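Local structure of glutamate racemase (Escherichia coli, 2JFN) at residues 128-139 with 155-166; 251-259 with 274-283. The protein belongs to the Asp/Glu/hydantoin racemase family of enzymes, with two open-sheet alpha/beta halves, and is modelled with glutamic acid and uridine-5'-diphosphate-N-acetylmuramoyl-L-alanine bound. All blocks are in the same frame, centred on the assembly; numbering follows the deposited sequence.

Contact 1 closes before contact 2 opens along the chain, and the two sit on opposite sides of the molecule's centre, their own centres about 31 Å apart and their nearest atoms about 16 Å apart. Each pairs two parallel strands at the border of a different sheet. In contact 1, strand 156-161 is the outermost of a four-stranded parallel sheet, beside 129-134; in contact 2, strand 277-280 is added to 253-256, which lies next to 48-53 in a mixed sheet. Contact 1 reaches the bound glutamic acid through Val-166, whereas contact 2 stays away, the side chain of Met-257 being about 12 Å from that ligand.

Contact 1 of 2, residues 128-139 with 155-166; sequences GIVGLLATRGTV and CQIEMLGSAEMV
Strands 129-134 and 156-161 run parallel, their axes 4.5 Å apart at the closest and 22° from alignment, and seven backbone hydrogen bonds join the two segments, from Gln-156 N on Gly-128 O to Ser-162 N on Ala-134 O. On one face of the pair, CD1 of Ile-157 lies 3.6 Å from CB of Val-130, the two side chains running side by side. Further along, one methyl of Leu-132, CD2, rests 4.0 Å from CG of Met-159. The methionine thioether then reaches Val-139, past the end of the first strand, with SD 4.0 Å from its CB. Val-139 sets CG1 3.7 Å from the CA of Gly-161, the isopropyl group packing directly on the glycine backbone.

This is a right-handed beta-alpha-beta crossover: helix 142-150 links the strands and packs over this same face, Ile-148 touching both Ile-157 and Met-159. On the other edge of 129-134, strand 199-202 carries the sheet onward.

Across the sheet, Leu-133 and Leu-160 lie alongside each other, CD2 of Leu-133 being 3.8 Å from CB of Leu-160. With CG beside its backbone N (chi1 -79°), Leu-133 also presents its other methyl, CD1, to the sulfur end of Met-165, whose side chain crosses it at about a right angle. That methionine comes from the helix begun after Ser-162. The serine is its N-cap, OG accepting from Met-165 N at 3.0 Å. At this C-terminal end of the strands, the Val-166 methyl CG2 sits 3.6 Å from Thr-135 OG1, and Val-166 itself touches the bound glutamic acid. Arg-136 is exposed; its guanidinium has Gly-161 O near its plane at one edge, but too far for a hydrogen bond.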
loop_
_atom_site.group_PDB
_atom_site.type_symbol
_atom_site.label_atom_id
_atom_site.label_comp_id
_atom_site.label_asym_id
_atom_site.label_seq_id
_atom_site.Cartn_x
_atom_site.Cartn_y
_atom_site.Cartn_z
ATOM N N GLY A 128 -21.881 9.755 -10.341
ATOM C CA GLY A 128 -21.411 8.769 -11.295
ATOM C C GLY A 128 -20.004 8.996 -11.821
ATOM O O GLY A 128 -19.565 8.283 -12.721
ATOM N N ILE A 129 -19.295 9.983 -11.278
ATOM C CA ILE A 129 -17.928 10.264 -11.716
ATOM C C ILE A 129 -16.959 9.780 -10.635
ATOM O O ILE A 129 -16.860 10.378 -9.566
ATOM C CB ILE A 129 -17.673 11.773 -11.914
ATOM C CG1 ILE A 129 -18.871 12.443 -12.598
ATOM C CG2 ILE A 129 -16.406 11.967 -12.742
ATOM C CD1 ILE A 129 -19.012 12.137 -14.068
ATOM N N VAL A 130 -16.246 8.698 -10.921
ATOM C CA VAL A 130 -15.299 8.150 -9.964
ATOM C C VAL A 130 -13.870 8.317 -10.455
ATOM O O VAL A 130 -13.532 7.933 -11.576
ATOM C CB VAL A 130 -15.580 6.656 -9.710
ATOM C CG1 VAL A 130 -14.519 6.068 -8.787
ATOM C CG2 VAL A 130 -16.961 6.497 -9.091
ATOM N N GLY A 131 -13.033 8.903 -9.610
ATOM C CA GLY A 131 -11.646 9.100 -9.976
ATOM C C GLY A 131 -10.749 8.018 -9.395
ATOM O O GLY A 131 -11.030 7.460 -8.333
ATOM N N LEU A 132 -9.674 7.705 -10.108
ATOM C CA LEU A 132 -8.721 6.712 -9.639
ATOM C C LEU A 132 -7.341 7.340 -9.649
ATOM O O LEU A 132 -6.816 7.687 -10.711
ATOM C CB LEU A 132 -8.728 5.472 -10.538
ATOM C CG LEU A 132 -7.655 4.403 -10.248
ATOM C CD1 LEU A 132 -7.815 3.843 -8.836
ATOM C CD2 LEU A 132 -7.779 3.277 -11.273
ATOM N N LEU A 133 -6.774 7.525 -8.463
ATOM C CA LEU A 133 -5.432 8.081 -8.335
ATOM C C LEU A 133 -4.529 6.897 -8.050
ATOM O O LEU A 133 -4.728 6.179 -7.069
ATOM C CB LEU A 133 -5.336 9.059 -7.163
ATOM C CG LEU A 133 -5.855 10.478 -7.330
ATOM C CD1 LEU A 133 -5.578 11.242 -6.045
ATOM C CD2 LEU A 133 -5.155 11.155 -8.511
ATOM N N ALA A 134 -3.549 6.684 -8.914
ATOM C CA ALA A 134 -2.620 5.579 -8.741
ATOM C C ALA A 134 -1.269 6.027 -9.258
ATOM O O ALA A 134 -1.130 7.136 -9.768
ATOM C CB ALA A 134 -3.101 4.361 -9.525
ATOM N N THR A 135 -0.263 5.175 -9.125
ATOM C CA THR A 135 1.037 5.552 -9.631
ATOM C C THR A 135 1.026 5.319 -11.140
ATOM O O THR A 135 0.155 4.619 -11.664
ATOM C CB THR A 135 2.169 4.755 -8.955
ATOM O OG1 THR A 135 3.429 5.315 -9.349
ATOM C CG2 THR A 135 2.102 3.286 -9.332
ATOM N N ARG A 136 1.990 5.915 -11.832
ATOM C CA ARG A 136 2.068 5.812 -13.282
ATOM C C ARG A 136 1.957 4.393 -13.826
ATOM O O ARG A 136 1.236 4.154 -14.795
ATOM C CB ARG A 136 3.362 6.462 -13.784
ATOM C CG ARG A 136 3.420 6.587 -15.291
ATOM C CD ARG A 136 2.192 7.322 -15.814
ATOM N NE ARG A 136 2.035 7.151 -17.253
ATOM C CZ ARG A 136 1.015 7.632 -17.956
ATOM N NH1 ARG A 136 0.056 8.318 -17.351
ATOM N NH2 ARG A 136 0.953 7.417 -19.262
ATOM N N GLY A 137 2.662 3.455 -13.199
ATOM C CA GLY A 137 2.627 2.076 -13.656
ATOM C C GLY A 137 1.324 1.328 -13.434
ATOM O O GLY A 137 0.982 0.433 -14.207
ATOM N N THR A 138 0.592 1.690 -12.387
ATOM C CA THR A 138 -0.669 1.027 -12.062
ATOM C C THR A 138 -1.813 1.348 -13.024
ATOM O O THR A 138 -2.712 0.531 -13.218
ATOM C CB THR A 138 -1.119 1.385 -10.633
ATOM O OG1 THR A 138 -0.101 0.992 -9.704
ATOM C CG2 THR A 138 -2.421 0.675 -10.282
ATOM N N VAL A 139 -1.778 2.537 -13.621
ATOM C CA VAL A 139 -2.827 2.951 -14.549
ATOM C C VAL A 139 -2.606 2.420 -15.966
ATOM O O VAL A 139 -3.410 2.672 -16.867
ATOM C CB VAL A 139 -2.939 4.497 -14.608
ATOM C CG1 VAL A 139 -3.389 5.039 -13.262
ATOM C CG2 VAL A 139 -1.602 5.102 -14.999
ATOM N N CYS A 155 -20.695 3.602 -14.000
ATOM C CA CYS A 155 -20.128 4.929 -13.766
ATOM C C CYS A 155 -18.906 5.162 -14.645
ATOM O O CYS A 155 -18.317 4.217 -15.162
ATOM C CB CYS A 155 -19.740 5.094 -12.292
ATOM S SG CYS A 155 -18.427 3.984 -11.726
ATOM N N GLN A 156 -18.531 6.425 -14.817
ATOM C CA GLN A 156 -17.372 6.755 -15.632
ATOM C C GLN A 156 -16.144 6.920 -14.744
ATOM O O GLN A 156 -16.185 7.600 -13.720
ATOM C CB GLN A 156 -17.619 8.036 -16.435
ATOM C CG GLN A 156 -17.792 9.288 -15.605
ATOM C CD GLN A 156 -17.926 10.533 -16.463
ATOM O OE1 GLN A 156 -18.863 10.657 -17.258
ATOM N NE2 GLN A 156 -16.985 11.461 -16.309
ATOM N N ILE A 157 -15.049 6.292 -15.151
ATOM C CA ILE A 157 -13.814 6.342 -14.387
ATOM C C ILE A 157 -12.789 7.302 -14.964
ATOM O O ILE A 157 -12.433 7.220 -16.136
ATOM C CB ILE A 157 -13.173 4.941 -14.298
ATOM C CG1 ILE A 157 -14.145 3.966 -13.633
ATOM C CG2 ILE A 157 -11.857 5.010 -13.536
ATOM C CD1 ILE A 157 -14.573 4.366 -12.235
ATOM N N GLU A 158 -12.322 8.217 -14.122
ATOM C CA GLU A 158 -11.311 9.186 -14.515
ATOM C C GLU A 158 -10.002 8.728 -13.882
ATOM O O GLU A 158 -9.831 8.832 -12.669
ATOM C CB GLU A 158 -11.664 10.579 -13.988
ATOM C CG GLU A 158 -12.929 11.182 -14.570
ATOM C CD GLU A 158 -12.855 11.340 -16.075
ATOM O OE1 GLU A 158 -11.820 11.832 -16.573
ATOM O OE2 GLU A 158 -13.834 10.979 -16.758
ATOM N N MET A 159 -9.090 8.210 -14.699
ATOM C CA MET A 159 -7.805 7.739 -14.189
ATOM C C MET A 159 -6.745 8.820 -14.195
ATOM O O MET A 159 -6.688 9.647 -15.103
ATOM C CB MET A 159 -7.277 6.564 -15.011
ATOM C CG MET A 159 -7.929 5.227 -14.737
ATOM S SD MET A 159 -6.834 3.900 -15.313
ATOM C CE MET A 159 -6.809 4.230 -17.088
ATOM N N LEU A 160 -5.897 8.797 -13.178
ATOM C CA LEU A 160 -4.812 9.755 -13.069
ATOM C C LEU A 160 -3.640 9.052 -12.378
ATOM O O LEU A 160 -3.686 8.776 -11.178
ATOM C CB LEU A 160 -5.273 10.979 -12.268
ATOM C CG LEU A 160 -4.472 12.270 -12.437
ATOM C CD1 LEU A 160 -5.242 13.431 -11.811
ATOM C CD2 LEU A 160 -3.100 12.119 -11.799
ATOM N N GLY A 161 -2.603 8.742 -13.152
ATOM C CA GLY A 161 -1.433 8.073 -12.604
ATOM C C GLY A 161 -0.333 9.075 -12.316
ATOM O O GLY A 161 0.015 9.884 -13.176
ATOM N N SER A 162 0.224 9.030 -11.111
ATOM C CA SER A 162 1.277 9.972 -10.752
ATOM C C SER A 162 2.398 9.387 -9.909
ATOM O O SER A 162 2.209 9.086 -8.731
ATOM C CB SER A 162 0.680 11.171 -10.005
ATOM O OG SER A 162 1.708 12.026 -9.528
ATOM N N ALA A 163 3.572 9.245 -10.512
ATOM C CA ALA A 163 4.724 8.729 -9.795
ATOM C C ALA A 163 5.210 9.835 -8.851
ATOM O O ALA A 163 5.779 9.565 -7.795
ATOM C CB ALA A 163 5.825 8.355 -10.778
ATOM N N GLU A 164 4.970 11.085 -9.235
ATOM C CA GLU A 164 5.389 12.215 -8.416
ATOM C C GLU A 164 4.665 12.239 -7.068
ATOM O O GLU A 164 5.242 12.600 -6.039
ATOM C CB GLU A 164 5.128 13.527 -9.156
ATOM C CG GLU A 164 5.689 14.744 -8.437
ATOM C CD GLU A 164 5.488 16.033 -9.211
ATOM O OE1 GLU A 164 5.138 15.964 -10.412
ATOM O OE2 GLU A 164 5.693 17.115 -8.618
ATOM N N MET A 165 3.395 11.855 -7.068
ATOM C CA MET A 165 2.645 11.852 -5.820
ATOM C C MET A 165 3.242 10.820 -4.863
ATOM O O MET A 165 3.254 11.015 -3.644
ATOM C CB MET A 165 1.174 11.543 -6.091
ATOM C CG MET A 165 0.267 11.927 -4.933
ATOM S SD MET A 165 -1.480 11.671 -5.299
ATOM C CE MET A 165 -1.817 13.059 -6.352
ATOM N N VAL A 166 3.741 9.719 -5.416
ATOM C CA VAL A 166 4.353 8.692 -4.587
ATOM C C VAL A 166 5.548 9.318 -3.874
ATOM O O VAL A 166 5.754 9.104 -2.683
ATOM C CB VAL A 166 4.835 7.496 -5.430
ATOM C CG1 VAL A 166 5.518 6.471 -4.528
ATOM C CG2 VAL A 166 3.655 6.863 -6.154
#

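Contact 2 of 2, residues 251-259 with 274-283; sequences ANIAFCMAM and GFETLEKLAV
Leu-281 lays its CD1 methyl squarely over one face of the Phe-255 ring, 4.2 Å from the centroid and 2° off the normal, a CH-pi contact. The leucine's other methyl, CD2, faces the sulfur end of Met-257, whose SD also meets CG2 of Val-283 at 3.5 Å. Strands 253-256 and 277-280 are the parallel pair beneath, joined through helices 261-264 and 267-272 in a beta-alpha-beta connection; strand 48-53 flanks 253-256 on its other edge. On the face opposite Phe-255, CD1 of Leu-278 reaches CB of Ala-254 and CB of Cys-256, each at 4.0 Å, while Leu-270 of helix 267-272 packs on Ala-254 and Leu-278.

Four backbone hydrogen bonds join the two segments, from Ala-254 N on Thr-277 O to Leu-281 N on Cys-256 O. Glu-279 runs beside Phe-255 with its carboxylate plane 71° from the ring, and its OE2 forms a salt bridge with Arg-82 of helix 65-82.

At one end, the amide of Asn-252 is held through both of its polar atoms: ND2 donates to Gly-274 O at 3.1 Å, with the acceptor close to the amide plane, and OD1 accepts from Tyr-49 N. Gly-274 itself closes the preceding helix in a Schellman motif. At the other end, Lys-280 extends fully beyond CG, which carries NZ out to two waters, one bonded to Met-257 O and the other to Met-259 N. A further water donates to both Met-257 O and Leu-281 O, 2.6 Å from each.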
loop_
_atom_site.group_PDB
_atom_site.type_symbol
_atom_site.label_atom_id
_atom_site.label_comp_id
_atom_site.label_asym_id
_atom_site.label_seq_id
_atom_site.Cartn_x
_atom_site.Cartn_y
_atom_site.Cartn_z
ATOM N N ALA A 251 9.253 -7.633 20.186
ATOM C CA ALA A 251 8.599 -6.373 19.856
ATOM C C ALA A 251 8.522 -6.202 18.342
ATOM O O ALA A 251 9.220 -6.890 17.599
ATOM C CB ALA A 251 9.366 -5.214 20.471
ATOM N N ASN A 252 7.672 -5.284 17.892
ATOM C CA ASN A 252 7.511 -5.029 16.466
ATOM C C ASN A 252 8.837 -4.582 15.874
ATOM O O ASN A 252 9.601 -3.871 16.517
ATOM C CB ASN A 252 6.463 -3.943 16.218
ATOM C CG ASN A 252 5.109 -4.301 16.779
ATOM O OD1 ASN A 252 4.738 -5.475 16.837
ATOM N ND2 ASN A 252 4.351 -3.290 17.179
ATOM N N ILE A 253 9.104 -4.991 14.642
ATOM C CA ILE A 253 10.358 -4.615 14.002
ATOM C C ILE A 253 10.174 -4.222 12.534
ATOM O O ILE A 253 9.276 -4.722 11.847
ATOM C CB ILE A 253 11.374 -5.779 14.109
ATOM C CG1 ILE A 253 12.730 -5.361 13.543
ATOM C CG2 ILE A 253 10.848 -6.995 13.372
ATOM C CD1 ILE A 253 13.775 -6.452 13.648
ATOM N N ALA A 254 11.016 -3.302 12.070
ATOM C CA ALA A 254 10.976 -2.854 10.686
ATOM C C ALA A 254 12.254 -3.324 9.998
ATOM O O ALA A 254 13.341 -3.265 10.583
ATOM C CB ALA A 254 10.869 -1.328 10.618
ATOM N N PHE A 255 12.112 -3.805 8.768
ATOM C CA PHE A 255 13.245 -4.274 7.972
ATOM C C PHE A 255 13.412 -3.449 6.697
ATOM O O PHE A 255 12.441 -3.189 5.981
ATOM C CB PHE A 255 13.053 -5.725 7.522
ATOM C CG PHE A 255 13.268 -6.751 8.597
ATOM C CD1 PHE A 255 12.290 -7.705 8.856
ATOM C CD2 PHE A 255 14.457 -6.792 9.318
ATOM C CE1 PHE A 255 12.485 -8.691 9.818
ATOM C CE2 PHE A 255 14.671 -7.776 10.287
ATOM C CZ PHE A 255 13.680 -8.729 10.539
ATOM N N CYS A 256 14.638 -3.034 6.406
ATOM C CA CYS A 256 14.897 -2.333 5.153
ATOM C C CYS A 256 15.812 -3.308 4.406
ATOM O O CYS A 256 16.336 -4.250 5.011
ATOM C CB CYS A 256 15.591 -0.985 5.389
ATOM S SG CYS A 256 17.174 -1.067 6.244
ATOM N N MET A 257 16.002 -3.118 3.104
ATOM C CA MET A 257 16.866 -4.039 2.364
ATOM C C MET A 257 18.306 -3.532 2.297
ATOM O O MET A 257 19.217 -4.267 1.919
ATOM C CB MET A 257 16.315 -4.282 0.953
ATOM C CG MET A 257 14.886 -4.835 0.931
ATOM S SD MET A 257 14.584 -6.230 2.071
ATOM C CE MET A 257 13.088 -5.663 2.913
ATOM N N ALA A 258 18.501 -2.278 2.684
ATOM C CA ALA A 258 19.825 -1.668 2.698
ATOM C C ALA A 258 19.806 -0.551 3.726
ATOM O O ALA A 258 18.912 0.294 3.716
ATOM C CB ALA A 258 20.174 -1.109 1.321
ATOM N N MET A 259 20.786 -0.553 4.620
ATOM C CA MET A 259 20.866 0.468 5.654
ATOM C C MET A 259 21.478 1.720 5.042
ATOM O O MET A 259 22.673 1.980 5.183
ATOM C CB MET A 259 21.716 -0.040 6.819
ATOM C CG MET A 259 21.566 0.759 8.098
ATOM S SD MET A 259 19.872 0.756 8.723
ATOM C CE MET A 259 19.752 -0.867 9.419
ATOM N N GLY A 274 5.057 2.466 15.842
ATOM C CA GLY A 274 5.085 1.289 16.692
ATOM C C GLY A 274 6.226 0.318 16.441
ATOM O O GLY A 274 6.232 -0.783 16.988
ATOM N N PHE A 275 7.184 0.708 15.608
ATOM C CA PHE A 275 8.332 -0.151 15.328
ATOM C C PHE A 275 9.533 0.480 16.014
ATOM O O PHE A 275 10.043 1.506 15.569
ATOM C CB PHE A 275 8.585 -0.261 13.821
ATOM C CG PHE A 275 7.423 -0.830 13.055
ATOM C CD1 PHE A 275 6.494 0.011 12.448
ATOM C CD2 PHE A 275 7.235 -2.204 12.977
ATOM C CE1 PHE A 275 5.387 -0.512 11.774
ATOM C CE2 PHE A 275 6.135 -2.738 12.307
ATOM C CZ PHE A 275 5.207 -1.888 11.704
ATOM N N GLU A 276 9.967 -0.134 17.108
ATOM C CA GLU A 276 11.090 0.378 17.884
ATOM C C GLU A 276 12.423 0.295 17.167
ATOM O O GLU A 276 13.267 1.186 17.300
ATOM C CB GLU A 276 11.203 -0.386 19.204
ATOM C CG GLU A 276 11.232 -1.901 19.039
ATOM C CD GLU A 276 12.136 -2.580 20.053
ATOM O OE1 GLU A 276 12.103 -2.191 21.244
ATOM O OE2 GLU A 276 12.874 -3.511 19.663
ATOM N N THR A 277 12.602 -0.771 16.397
ATOM C CA THR A 277 13.860 -0.999 15.704
ATOM C C THR A 277 13.752 -1.139 14.190
ATOM O O THR A 277 12.736 -1.595 13.663
ATOM C CB THR A 277 14.526 -2.281 16.262
ATOM O OG1 THR A 277 14.627 -2.177 17.690
ATOM C CG2 THR A 277 15.908 -2.480 15.671
ATOM N N LEU A 278 14.822 -0.734 13.511
ATOM C CA LEU A 278 14.945 -0.834 12.063
ATOM C C LEU A 278 16.229 -1.616 11.808
ATOM O O LEU A 278 17.307 -1.195 12.233
ATOM C CB LEU A 278 15.063 0.548 11.420
ATOM C CG LEU A 278 15.452 0.541 9.939
ATOM C CD1 LEU A 278 14.323 -0.045 9.096
ATOM C CD2 LEU A 278 15.758 1.956 9.491
ATOM N N GLU A 279 16.113 -2.756 11.137
ATOM C CA GLU A 279 17.272 -3.587 10.826
ATOM C C GLU A 279 17.326 -3.906 9.337
ATOM O O GLU A 279 16.318 -3.818 8.628
ATOM C CB GLU A 279 17.224 -4.911 11.601
ATOM C CG GLU A 279 17.372 -4.793 13.112
ATOM C CD GLU A 279 17.307 -6.142 13.808
ATOM O OE1 GLU A 279 17.192 -6.169 15.056
ATOM O OE2 GLU A 279 17.375 -7.180 13.114
ATOM N N LYS A 280 18.513 -4.279 8.869
ATOM C CA LYS A 280 18.691 -4.647 7.477
ATOM C C LYS A 280 18.363 -6.124 7.321
ATOM O O LYS A 280 18.785 -6.950 8.126
ATOM C CB LYS A 280 20.134 -4.407 7.022
ATOM C CG LYS A 280 20.436 -5.036 5.662
ATOM C CD LYS A 280 21.823 -4.684 5.172
ATOM C CE LYS A 280 22.129 -5.364 3.844
ATOM N NZ LYS A 280 23.417 -4.862 3.267
ATOM N N LEU A 281 17.598 -6.451 6.288
ATOM C CA LEU A 281 17.239 -7.834 6.027
ATOM C C LEU A 281 18.079 -8.348 4.862
ATOM O O LEU A 281 18.162 -7.697 3.821
ATOM C CB LEU A 281 15.757 -7.943 5.671
ATOM C CG LEU A 281 15.249 -9.353 5.368
ATOM C CD1 LEU A 281 15.263 -10.190 6.637
ATOM C CD2 LEU A 281 13.840 -9.269 4.794
ATOM N N ALA A 282 18.705 -9.506 5.041
ATOM C CA ALA A 282 19.525 -10.099 3.986
ATOM C C ALA A 282 18.615 -10.843 3.015
ATOM O O ALA A 282 17.950 -11.804 3.397
ATOM C CB ALA A 282 20.545 -11.064 4.592
ATOM N N VAL A 283 18.597 -10.402 1.760
ATOM C CA VAL A 283 17.753 -11.017 0.738
ATOM C C VAL A 283 18.553 -11.743 -0.346
ATOM O O VAL A 283 19.641 -11.304 -0.725
ATOM C CB VAL A 283 16.875 -9.951 0.054
ATOM C CG1 VAL A 283 15.989 -10.600 -0.992
ATOM C CG2 VAL A 283 16.039 -9.225 1.093
HETATM O O HOH W 1 12.206 -4.997 17.608
HETATM O O HOH W 2 19.063 -6.875 1.507
HETATM O O HOH W 3 21.921 -4.243 0.652
HETATM O O HOH W 4 23.181 -2.077 4.263
#